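Local coordinates for protein RNase NGR3 (PDB 1VD3) that probably cleaves RNA as an endonuclease of the ribonuclease T2 family, and binds the nucleotide 2'-UMP in its active-site pocket, at residues V14-P18 and A19-D23; I73-M76 and E77-P81; H96-K100 and H101-S105; F113-A116 and L117-K121; K122-L125 and L126-L129. One frame throughout, in Å; residues are numbered along the deposited sequence.

Contact 1: V14-P18 and A19-D23; sequences VQQWP and ASYCD
Two successive backbone N-H groups grip the carbonyl oxygen of Pro-18: Tyr-21 N lies 2.9 Å from Pro-18 O and meets it from above the carbonyl plane, while Cys-22 N adds a weak bond. One residue earlier, Ser-20 N donates to Trp-17 O at 3.0 Å. The two stronger bonds span three residues, the weak one four, as strand 10-16 gives way to helix 18-22. Trp-17, just ahead of the helix, lays its indole against the first turn. With CG swung opposite its own nitrogen (chi1 -175°), it brings its pyrrole side to the new turn: Ala-19 CB sits 3.6 Å from Trp-17 CD1, and Ser-20 OG arrives at the ring edge, in plane, 3.4 Å from that same CD1. The polar ends look elsewhere, Trp-17 NE1 bonding to Pro-206 O and Ser-20 OG to Ile-173 O. Replacing Trp-17 by an alanine would probably leave Pro-206 O without its indole donor and open a gap beside Ala-19 CB. On the side of Gln-16, the side-chain amide crosses the base of the Tyr-21 ring with planes 44° apart; both residues belong to a nucleotide site observed with AMP, which is empty here. Backbone N-H groups thus fix the turn, and the donors of Trp-17 and Ser-20 tie it to Pro-206 near the C-terminus and to Ile-173 on strand 171-181.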
# COMPACT_ATOMS: atom_id res chain seq x y z
N VAL A 14 1.61 -3.60 0.07
CA VAL A 14 0.91 -2.72 -0.85
C VAL A 14 0.67 -1.31 -0.31
O VAL A 14 0.05 -1.13 0.74
CB VAL A 14 -0.47 -3.33 -1.23
CG1 VAL A 14 -1.08 -2.57 -2.40
CG2 VAL A 14 -0.31 -4.82 -1.55
N GLN A 15 1.16 -0.33 -1.05
CA GLN A 15 1.00 1.06 -0.69
C GLN A 15 0.20 1.71 -1.81
O GLN A 15 0.17 1.20 -2.94
CB GLN A 15 2.35 1.76 -0.58
CG GLN A 15 3.24 1.21 0.53
CD GLN A 15 4.57 1.93 0.61
OE1 GLN A 15 4.64 3.08 1.05
NE2 GLN A 15 5.63 1.27 0.16
N GLN A 16 -0.46 2.82 -1.52
CA GLN A 16 -1.18 3.48 -2.58
C GLN A 16 -0.99 4.98 -2.52
O GLN A 16 -0.55 5.54 -1.51
CB GLN A 16 -2.67 3.14 -2.55
CG GLN A 16 -3.48 3.70 -1.42
CD GLN A 16 -4.97 3.69 -1.75
OE1 GLN A 16 -5.47 2.75 -2.38
NE2 GLN A 16 -5.68 4.72 -1.32
N TRP A 17 -1.29 5.62 -3.65
CA TRP A 17 -1.17 7.07 -3.77
C TRP A 17 -2.59 7.56 -3.56
O TRP A 17 -3.45 7.42 -4.43
CB TRP A 17 -0.67 7.44 -5.17
CG TRP A 17 -0.41 8.91 -5.33
CD1 TRP A 17 -1.01 9.76 -6.22
CD2 TRP A 17 0.51 9.71 -4.58
NE1 TRP A 17 -0.52 11.03 -6.07
CE2 TRP A 17 0.42 11.03 -5.07
CE3 TRP A 17 1.41 9.43 -3.54
CZ2 TRP A 17 1.19 12.08 -4.55
CZ3 TRP A 17 2.19 10.48 -3.02
CH2 TRP A 17 2.07 11.79 -3.53
N PRO A 18 -2.87 8.15 -2.38
CA PRO A 18 -4.19 8.67 -2.03
C PRO A 18 -4.87 9.49 -3.12
O PRO A 18 -6.05 9.29 -3.40
CB PRO A 18 -3.91 9.49 -0.77
CG PRO A 18 -2.78 8.76 -0.14
CD PRO A 18 -1.89 8.47 -1.33
N ALA A 19 -4.12 10.40 -3.72
CA ALA A 19 -4.66 11.26 -4.77
C ALA A 19 -5.35 10.50 -5.89
O ALA A 19 -6.39 10.93 -6.39
CB ALA A 19 -3.56 12.15 -5.34
N SER A 20 -4.78 9.37 -6.28
CA SER A 20 -5.33 8.55 -7.37
C SER A 20 -6.56 7.76 -6.98
O SER A 20 -7.24 7.17 -7.83
CB SER A 20 -4.26 7.61 -7.90
OG SER A 20 -3.15 8.33 -8.39
N TYR A 21 -6.86 7.72 -5.68
CA TYR A 21 -8.04 7.02 -5.22
C TYR A 21 -9.17 8.04 -5.13
O TYR A 21 -10.35 7.70 -5.20
CB TYR A 21 -7.79 6.41 -3.83
CG TYR A 21 -8.95 5.62 -3.28
CD1 TYR A 21 -9.05 4.25 -3.49
CD2 TYR A 21 -9.97 6.25 -2.55
CE1 TYR A 21 -10.13 3.52 -3.00
CE2 TYR A 21 -11.05 5.53 -2.05
CZ TYR A 21 -11.12 4.16 -2.28
OH TYR A 21 -12.18 3.44 -1.78
N CYS A 22 -8.79 9.31 -5.00
CA CYS A 22 -9.77 10.38 -4.86
C CYS A 22 -10.12 11.20 -6.10
O CYS A 22 -11.06 11.99 -6.07
CB CYS A 22 -9.34 11.31 -3.73
SG CYS A 22 -9.36 10.44 -2.14
N ASP A 23 -9.37 11.03 -7.18
CA ASP A 23 -9.64 11.79 -8.39
C ASP A 23 -10.30 10.93 -9.46
O ASP A 23 -10.19 11.22 -10.66
CB ASP A 23 -8.35 12.41 -8.93
CG ASP A 23 -7.38 11.37 -9.43
OD1 ASP A 23 -7.65 10.16 -9.26
OD2 ASP A 23 -6.33 11.76 -9.99

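Contact 2: I73-M76 and E77-P81; sequences ISTM and EKNWP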
# COMPACT_ATOMS: atom_id res chain seq x y z
N ILE A 73 -2.10 4.33 16.77
CA ILE A 73 -3.28 4.84 16.08
C ILE A 73 -3.12 6.21 15.43
O ILE A 73 -3.51 6.40 14.28
CB ILE A 73 -4.50 4.92 17.04
CG1 ILE A 73 -4.78 3.55 17.67
CG2 ILE A 73 -5.73 5.39 16.26
CD1 ILE A 73 -5.29 2.51 16.71
N SER A 74 -2.56 7.18 16.15
CA SER A 74 -2.40 8.51 15.58
C SER A 74 -1.53 8.47 14.32
O SER A 74 -1.77 9.23 13.38
CB SER A 74 -1.80 9.48 16.60
OG SER A 74 -0.47 9.14 16.93
N THR A 75 -0.53 7.60 14.30
CA THR A 75 0.36 7.48 13.15
C THR A 75 -0.38 6.77 12.02
O THR A 75 -0.28 7.16 10.86
CB THR A 75 1.63 6.67 13.48
OG1 THR A 75 2.32 7.30 14.56
CG2 THR A 75 2.55 6.60 12.27
N MET A 76 -1.11 5.72 12.38
CA MET A 76 -1.87 4.95 11.41
C MET A 76 -2.96 5.78 10.75
O MET A 76 -3.27 5.59 9.58
CB MET A 76 -2.46 3.72 12.09
CG MET A 76 -1.41 2.66 12.41
SD MET A 76 -2.03 1.33 13.42
CE MET A 76 -3.39 0.74 12.39
N GLU A 77 -3.54 6.71 11.50
CA GLU A 77 -4.58 7.56 10.93
C GLU A 77 -3.98 8.37 9.80
O GLU A 77 -4.68 8.77 8.87
CB GLU A 77 -5.16 8.50 11.99
CG GLU A 77 -5.81 7.79 13.16
CD GLU A 77 -6.47 8.74 14.14
OE1 GLU A 77 -5.83 9.74 14.52
OE2 GLU A 77 -7.63 8.49 14.52
N LYS A 78 -2.68 8.61 9.86
CA LYS A 78 -2.00 9.39 8.83
C LYS A 78 -1.26 8.57 7.77
O LYS A 78 -1.12 9.03 6.64
CB LYS A 78 -1.04 10.39 9.47
CG LYS A 78 -1.73 11.53 10.19
CD LYS A 78 -0.76 12.66 10.49
CE LYS A 78 -1.46 13.83 11.17
NZ LYS A 78 -0.55 14.99 11.38
N ASN A 79 -0.80 7.38 8.13
CA ASN A 79 -0.05 6.56 7.18
C ASN A 79 -0.83 5.36 6.65
O ASN A 79 -0.36 4.67 5.73
CB ASN A 79 1.26 6.07 7.80
CG ASN A 79 2.20 7.21 8.14
OD1 ASN A 79 2.33 8.17 7.38
ND2 ASN A 79 2.88 7.10 9.27
N TRP A 80 -2.00 5.11 7.23
CA TRP A 80 -2.84 3.98 6.82
C TRP A 80 -4.31 4.39 6.91
O TRP A 80 -5.13 3.70 7.52
CB TRP A 80 -2.59 2.79 7.74
CG TRP A 80 -3.04 1.48 7.18
CD1 TRP A 80 -4.05 1.26 6.28
CD2 TRP A 80 -2.52 0.19 7.52
NE1 TRP A 80 -4.17 -0.09 6.03
CE2 TRP A 80 -3.25 -0.77 6.77
CE3 TRP A 80 -1.50 -0.25 8.37
CZ2 TRP A 80 -2.99 -2.14 6.86
CZ3 TRP A 80 -1.24 -1.62 8.46
CH2 TRP A 80 -1.99 -2.55 7.71
N PRO A 81 -4.66 5.53 6.30
CA PRO A 81 -6.04 6.02 6.34
C PRO A 81 -7.01 5.23 5.48
O PRO A 81 -6.61 4.51 4.56
CB PRO A 81 -5.89 7.45 5.85
CG PRO A 81 -4.86 7.29 4.77
CD PRO A 81 -3.83 6.39 5.44
O HOH W 1 -3.40 11.45 13.57
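Ile-73 and Glu-77, one helical turn apart, slant across each other: Ile-73 CG2 rests 3.9 Å from Glu-77 CG, aliphatic part against aliphatic part. Beyond CG the glutamate chain runs extended (chi2 -176°), which leaves its carboxylate beside the isoleucine methyl, with OE1 turned to the Ser-74 side. There a water donates to both Glu-77 OE1, at 3.1 Å, and Ser-74 O, at 2.8 Å, bridging the side chain to a backbone carbonyl. Thr-75 and Asn-79 form a second slanting pair, in which the methyl CG2 of Thr-75, not its hydroxyl, faces the amide, 3.1 Å from Asn-79 ND2, a tight approach. Beneath this pair Thr-75 O takes two donors: Asn-79 N comes within the carbonyl plane at 2.8 Å, and Lys-78 N from well above it. This sharing of one acceptor tightens the last turn of helix 73-79. Trp-80 then leaves helical angles, yet its N still reaches Met-76 O at 2.7 Å, and Met-76 CB and Trp-80 CB lie 4.5 Å apart, a loose apolar contact. The turn is wedged between other elements of the T2 fold. Met-76 packs on Phe-113 and Leu-117 of helix 109-123, and the Trp-80 ring meets Trp-94 of helix 91-102 edge-to-face, touches Phe-113, and sends a weak NE1 bond to His-43 O on strand 41-48.

Contact 3: H96-K100 and H101-S105; sequences HEWLK and HGTCS. With U2P (phosphoric acid mono-[2-(2,4-dioxo-3,4-dihydro-2H-pyrimidin-1-yl)-4-hydroxy-5-hydroxymethyl-tetrahydro-furan-3-yl] ester), chain B.
Helix 91-102 supplies one wall of the 2'-UMP phosphate site, where Lys-100 and its neighbour His-101 converge on the same phosphate oxygen. His-101 NE2 donates to U2P O2P at 2.5 Å in an almost straight bond (170°), and Lys-100 NZ reaches the same O2P at 3.0 Å. His-96 NE2 meets U2P O1P at the edge of its imidazole, near the ring plane, a hydrogen bond modelled very short, and Glu-97 OE1 lies 2.6 Å from U2P O3P. The lysine chain, fully extended, runs alongside the histidine and lays its CG over the ring face, 3.9 Å from the His-101 ring centroid, a CH-pi contact. Glu-97 lies beside His-101 too, pointing the same way, its other oxygen held by Trp-46 NE1; the Trp-46 ring stacks on His-101. The sequence HEWLKHGTC is the second of the two conserved active-site segments of T2 ribonucleases; Glu-97 and His-101 are predicted catalytic residues, and His-43, from the first segment, also bonds the nucleotide. The helix widens here into a pi-type turn: Glu-97 O accepts from both His-101 N and Gly-102 N, and Thr-103 N reaches back five residues to Trp-98 O at 2.7 Å. Gly-102 is pressed against the Trp-98 ring, where a CB would collide with CE3, and on that same face Thr-103 CG2 makes a CH-pi contact, 4.2 Å from the centroid of the Trp-98 five-membered ring. Thr-103 OG1 donates to Leu-99 O at 2.6 Å, and Cys-104 is disulfide-bonded to Cys-58.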
# COMPACT_ATOMS: atom_id res chain seq x y z
N HIS A 96 -10.45 -4.95 9.13
CA HIS A 96 -10.61 -5.76 7.94
C HIS A 96 -9.29 -6.36 7.46
O HIS A 96 -9.21 -7.55 7.16
CB HIS A 96 -11.21 -4.91 6.81
CG HIS A 96 -11.12 -5.56 5.47
ND1 HIS A 96 -11.86 -6.67 5.12
CD2 HIS A 96 -10.37 -5.26 4.38
CE1 HIS A 96 -11.56 -7.03 3.89
NE2 HIS A 96 -10.66 -6.19 3.42
N GLU A 97 -8.25 -5.53 7.37
CA GLU A 97 -6.95 -6.01 6.92
C GLU A 97 -6.37 -7.00 7.91
O GLU A 97 -5.76 -8.00 7.52
CB GLU A 97 -5.99 -4.83 6.71
CG GLU A 97 -6.36 -3.96 5.51
CD GLU A 97 -6.26 -4.70 4.18
OE1 GLU A 97 -7.21 -4.62 3.37
OE2 GLU A 97 -5.23 -5.37 3.94
N TRP A 98 -6.56 -6.74 9.20
CA TRP A 98 -6.06 -7.65 10.23
C TRP A 98 -6.74 -9.02 10.12
O TRP A 98 -6.07 -10.05 10.08
CB TRP A 98 -6.30 -7.09 11.64
CG TRP A 98 -6.10 -8.13 12.71
CD1 TRP A 98 -7.07 -8.70 13.49
CD2 TRP A 98 -4.88 -8.79 13.05
NE1 TRP A 98 -6.52 -9.69 14.28
CE2 TRP A 98 -5.18 -9.76 14.03
CE3 TRP A 98 -3.55 -8.67 12.61
CZ2 TRP A 98 -4.20 -10.60 14.58
CZ3 TRP A 98 -2.58 -9.50 13.16
CH2 TRP A 98 -2.91 -10.46 14.14
N LEU A 99 -8.06 -9.02 10.09
CA LEU A 99 -8.80 -10.28 10.00
C LEU A 99 -8.52 -11.07 8.73
O LEU A 99 -8.27 -12.28 8.77
CB LEU A 99 -10.30 -10.02 10.11
CG LEU A 99 -10.83 -9.59 11.48
CD1 LEU A 99 -12.31 -9.23 11.38
CD2 LEU A 99 -10.62 -10.71 12.48
N LYS A 100 -8.56 -10.38 7.60
CA LYS A 100 -8.35 -11.01 6.30
C LYS A 100 -6.92 -11.42 6.00
O LYS A 100 -6.68 -12.50 5.45
CB LYS A 100 -8.86 -10.09 5.19
CG LYS A 100 -8.75 -10.70 3.80
CD LYS A 100 -9.38 -9.81 2.75
CE LYS A 100 -9.30 -10.46 1.37
NZ LYS A 100 -9.84 -9.59 0.30
N HIS A 101 -5.97 -10.57 6.36
CA HIS A 101 -4.57 -10.83 6.08
C HIS A 101 -3.70 -11.01 7.32
O HIS A 101 -2.87 -11.92 7.37
CB HIS A 101 -4.01 -9.69 5.23
CG HIS A 101 -4.68 -9.54 3.90
ND1 HIS A 101 -4.54 -10.46 2.89
CD2 HIS A 101 -5.49 -8.57 3.41
CE1 HIS A 101 -5.22 -10.07 1.83
NE2 HIS A 101 -5.81 -8.92 2.13
N GLY A 102 -3.88 -10.14 8.30
CA GLY A 102 -3.09 -10.22 9.52
C GLY A 102 -3.15 -11.57 10.21
O GLY A 102 -2.12 -12.09 10.66
N THR A 103 -4.34 -12.16 10.30
CA THR A 103 -4.47 -13.46 10.97
C THR A 103 -3.74 -14.59 10.25
O THR A 103 -3.56 -15.67 10.81
CB THR A 103 -5.95 -13.88 11.13
OG1 THR A 103 -6.57 -13.97 9.85
CG2 THR A 103 -6.69 -12.88 12.01
N CYS A 104 -3.31 -14.34 9.01
CA CYS A 104 -2.61 -15.36 8.23
C CYS A 104 -1.10 -15.10 8.18
O CYS A 104 -0.36 -15.88 7.57
CB CYS A 104 -3.12 -15.38 6.79
SG CYS A 104 -4.89 -15.66 6.53
N SER A 105 -0.65 -14.01 8.80
CA SER A 105 0.76 -13.62 8.75
C SER A 105 1.70 -14.25 9.75
O SER A 105 2.91 -14.09 9.63
CB SER A 105 0.87 -12.10 8.90
OG SER A 105 0.57 -11.73 10.24
O5' U2P B . -8.37 -5.17 -6.20
C5' U2P B . -8.31 -6.51 -5.65
C4' U2P B . -8.60 -6.47 -4.14
O4' U2P B . -8.50 -7.87 -3.59
C1' U2P B . -7.46 -8.09 -2.50
N1 U2P B . -6.32 -9.04 -2.84
C6 U2P B . -5.87 -8.95 -4.13
C5 U2P B . -4.67 -9.57 -4.57
C4 U2P B . -3.91 -10.38 -3.59
O4 U2P B . -2.82 -10.87 -3.85
N3 U2P B . -4.54 -10.55 -2.31
C2 U2P B . -5.74 -9.94 -1.88
O2 U2P B . -6.19 -10.19 -0.78
C2' U2P B . -7.22 -6.62 -2.07
O2' U2P B . -8.21 -6.16 -1.10
P U2P B . -8.25 -6.46 0.44
O1P U2P B . -9.26 -6.20 1.44
O2P U2P B . -7.49 -7.72 0.71
O3P U2P B . -7.33 -5.44 0.92
C3' U2P B . -7.45 -5.80 -3.35
O3' U2P B . -7.83 -4.43 -2.96

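Contact 4: F113-A116 and L117-K121; sequences FQAA and LDFRK
Gln-114 leaves its backbone with CG turned away from the nitrogen (chi1 -174°) and then bends at chi2 (70°), a hook that brings the amide slantwise across Asp-118 one turn later. NE2 of Gln-114 donates to Asp-118 OD1 at 3.2 Å. The bond lies near the amide's own plane but meets the carboxylate from above, 45° out of its plane. The flank facing strands 10-16 and 41-48 is largely apolar, Arg-120 being the polar member. Phe-119 folds its ring back over the preceding turn, with CE1 4.3 Å from Ala-115 CB and CD1 3.0 Å from Ala-115 O, an oxygen that also accepts from Phe-119 N at 2.8 Å. Leu-117 settles its CG 3.3 Å from Phe-113 O. Regular helical bonds, Leu-117 N to Phe-113 O and Arg-120 N to Ala-116 O among them, run through helix 109-123. On the strand-facing side Ala-115 touches Leu-45 and Ala-116 touches Ile-42, while Arg-120 sends its guanidinium off to a salt bridge with Asp-39. Chemically the helix is two-faced: the amide-carboxylate link joins two partly exposed residues, and the buried carbonyls spend themselves on backbone N-H groups.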
# COMPACT_ATOMS: atom_id res chain seq x y z
N PHE A 113 1.06 -4.58 12.51
CA PHE A 113 0.92 -3.18 12.17
C PHE A 113 2.25 -2.42 12.20
O PHE A 113 2.49 -1.55 11.37
CB PHE A 113 -0.12 -2.52 13.08
CG PHE A 113 -1.53 -2.94 12.76
CD1 PHE A 113 -2.12 -4.01 13.42
CD2 PHE A 113 -2.23 -2.31 11.74
CE1 PHE A 113 -3.40 -4.45 13.06
CE2 PHE A 113 -3.51 -2.74 11.37
CZ PHE A 113 -4.10 -3.81 12.04
N GLN A 114 3.12 -2.77 13.14
CA GLN A 114 4.42 -2.11 13.23
C GLN A 114 5.23 -2.43 11.97
O GLN A 114 5.92 -1.56 11.43
CB GLN A 114 5.18 -2.59 14.47
CG GLN A 114 6.48 -1.84 14.71
CD GLN A 114 6.24 -0.41 15.15
OE1 GLN A 114 5.66 -0.16 16.21
NE2 GLN A 114 6.67 0.55 14.33
N ALA A 115 5.15 -3.67 11.51
CA ALA A 115 5.85 -4.09 10.31
C ALA A 115 5.42 -3.22 9.13
O ALA A 115 6.26 -2.70 8.40
CB ALA A 115 5.56 -5.56 10.02
N ALA A 116 4.11 -3.06 8.95
CA ALA A 116 3.59 -2.26 7.86
C ALA A 116 4.13 -0.84 7.94
O ALA A 116 4.59 -0.27 6.94
CB ALA A 116 2.06 -2.24 7.91
N LEU A 117 4.07 -0.26 9.14
CA LEU A 117 4.57 1.09 9.35
C LEU A 117 6.06 1.17 9.05
O LEU A 117 6.53 2.11 8.40
CB LEU A 117 4.29 1.54 10.79
CG LEU A 117 2.82 1.70 11.18
CD1 LEU A 117 2.71 1.98 12.67
CD2 LEU A 117 2.18 2.83 10.37
N ASP A 118 6.82 0.18 9.52
CA ASP A 118 8.26 0.16 9.29
C ASP A 118 8.62 0.04 7.81
O ASP A 118 9.51 0.74 7.32
CB ASP A 118 8.92 -0.99 10.05
CG ASP A 118 9.00 -0.75 11.54
OD1 ASP A 118 8.76 0.40 11.97
OD2 ASP A 118 9.31 -1.70 12.28
N PHE A 119 7.94 -0.85 7.09
CA PHE A 119 8.25 -1.00 5.68
C PHE A 119 7.82 0.18 4.83
O PHE A 119 8.41 0.44 3.79
CB PHE A 119 7.67 -2.32 5.15
CG PHE A 119 8.44 -3.52 5.60
CD1 PHE A 119 7.93 -4.39 6.55
CD2 PHE A 119 9.72 -3.75 5.11
CE1 PHE A 119 8.68 -5.47 7.01
CE2 PHE A 119 10.48 -4.83 5.56
CZ PHE A 119 9.96 -5.69 6.52
N ARG A 120 6.80 0.91 5.27
CA ARG A 120 6.38 2.08 4.51
C ARG A 120 7.52 3.09 4.62
O ARG A 120 7.93 3.71 3.63
CB ARG A 120 5.10 2.70 5.10
CG ARG A 120 4.46 3.72 4.15
CD ARG A 120 3.52 4.66 4.89
NE ARG A 120 4.26 5.55 5.77
CZ ARG A 120 4.85 6.68 5.37
NH1 ARG A 120 4.78 7.07 4.10
NH2 ARG A 120 5.54 7.40 6.24
N LYS A 121 8.05 3.24 5.83
CA LYS A 121 9.15 4.18 6.05
C LYS A 121 10.41 3.75 5.31
O LYS A 121 11.08 4.57 4.68
CB LYS A 121 9.43 4.31 7.55
CG LYS A 121 8.26 4.87 8.36
CD LYS A 121 8.61 4.98 9.84
CE LYS A 121 7.47 5.64 10.63
NZ LYS A 121 6.20 4.85 10.57

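Contact 5: K122-L125 and L126-L129; sequences KSNL and LENL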
# COMPACT_ATOMS: atom_id res chain seq x y z
N LYS A 122 10.74 2.47 5.39
CA LYS A 122 11.93 1.95 4.73
C LYS A 122 11.85 2.11 3.21
O LYS A 122 12.84 2.50 2.58
CB LYS A 122 12.12 0.48 5.07
CG LYS A 122 12.42 0.21 6.54
CD LYS A 122 12.48 -1.28 6.83
CE LYS A 122 12.71 -1.55 8.31
NZ LYS A 122 12.70 -3.00 8.62
N SER A 123 10.69 1.83 2.63
CA SER A 123 10.54 1.94 1.18
C SER A 123 10.69 3.39 0.73
O SER A 123 11.09 3.65 -0.40
CB SER A 123 9.19 1.37 0.73
OG SER A 123 8.11 2.11 1.24
N ASN A 124 10.35 4.33 1.61
CA ASN A 124 10.51 5.76 1.34
C ASN A 124 10.22 6.12 -0.12
O ASN A 124 11.04 6.77 -0.78
CB ASN A 124 11.96 6.13 1.70
CG ASN A 124 12.15 7.61 1.95
OD1 ASN A 124 11.35 8.25 2.62
ND2 ASN A 124 13.25 8.15 1.42
N LEU A 125 9.05 5.72 -0.62
CA LEU A 125 8.69 5.96 -2.01
C LEU A 125 8.69 7.41 -2.49
O LEU A 125 9.27 7.72 -3.53
CB LEU A 125 7.32 5.34 -2.31
CG LEU A 125 7.14 3.84 -2.07
CD1 LEU A 125 5.74 3.43 -2.50
CD2 LEU A 125 8.19 3.05 -2.84
N LEU A 126 8.02 8.29 -1.75
CA LEU A 126 7.93 9.69 -2.13
C LEU A 126 9.31 10.31 -2.34
O LEU A 126 9.56 10.95 -3.37
CB LEU A 126 7.17 10.48 -1.06
CG LEU A 126 6.79 11.92 -1.39
CD1 LEU A 126 5.82 11.94 -2.57
CD2 LEU A 126 6.14 12.57 -0.17
N GLU A 127 10.19 10.12 -1.37
CA GLU A 127 11.54 10.66 -1.44
C GLU A 127 12.41 9.99 -2.50
O GLU A 127 13.26 10.64 -3.12
CB GLU A 127 12.20 10.56 -0.07
CG GLU A 127 11.46 11.33 1.01
CD GLU A 127 11.37 12.81 0.73
OE1 GLU A 127 12.44 13.46 0.64
OE2 GLU A 127 10.24 13.33 0.58
N ASN A 128 12.22 8.69 -2.71
CA ASN A 128 13.01 8.01 -3.73
C ASN A 128 12.66 8.58 -5.10
O ASN A 128 13.52 8.70 -5.97
CB ASN A 128 12.75 6.50 -3.70
CG ASN A 128 13.58 5.80 -2.64
OD1 ASN A 128 14.77 6.06 -2.49
ND2 ASN A 128 12.95 4.88 -1.91
N LEU A 129 11.39 8.95 -5.27
CA LEU A 129 10.94 9.51 -6.54
C LEU A 129 11.50 10.92 -6.70
O LEU A 129 11.93 11.30 -7.78
CB LEU A 129 9.41 9.54 -6.60
CG LEU A 129 8.74 8.16 -6.68
CD1 LEU A 129 7.24 8.30 -6.48
CD2 LEU A 129 9.05 7.53 -8.04
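Asn-124 is the junction between two helices: its phi/psi of 37°/53° is left-handed, ending helix 109-123 and standing at the N-cap of helix 125-131. Its carbonyl opens the next helix, Asn-128 N reaching Asn-124 O at 3.0 Å, and Leu-129 N follows to Leu-125 O at the same 3.0 Å. The asparagine side chain does no capping; it swings over the new turn, where Asn-124 ND2 presses against Glu-127 CB at 3.0 Å and OD1 lies 3.5 Å from Glu-127 CG. The Asn-128 amide leans back toward the junction, its ND2 2.7 Å from Ser-123 O. Leu-129 CG nestles against Leu-125 O at 3.2 Å. A valine in place of Asn-124 would probably strain the junction, since a beta-branched residue adopts left-handed angles poorly, and would leave the Glu-127 methylenes without the amide that covers them. Polar ends are paired nearby: Glu-127 OE2 forms a salt bridge with Lys-130, and Ser-123 OG bonds to Gln-15 of strand 10-16. On the apolar side Leu-125 and Leu-129 pack on Ile-151 of helix 144-155, Leu-125 also meets Val-176 of strand 171-181, and Leu-126 touches Trp-17, so the junction sits between helix 144-155 and the sheet.

Of the five, contact 3 binds the 2'-UMP phosphate; contacts 2 and 4 touch that contact directly. Contact 2 backs it, with Trp-80 CZ2 4.0 Å from Glu-97 CB and the Trp-80 side chain about 8 Å from the nucleotide. Contact 4, centred 11 Å from contact 2, packs on that same tryptophan (Ala-116 CB to Trp-80 CZ3, 3.4 Å) and on Trp-98 of contact 3 through Phe-113. Contact 5 follows contact 4 directly in sequence, running from the end of helix 109-123 into helix 125-131. Contact 1 approaches both: Gln-15 NE2 lies 2.8 Å from Ser-123 OG, a probable hydrogen bond, and Gln-15 OE1 touches Arg-120 CG. Contacts 3 and 5 are centred 25 Å apart.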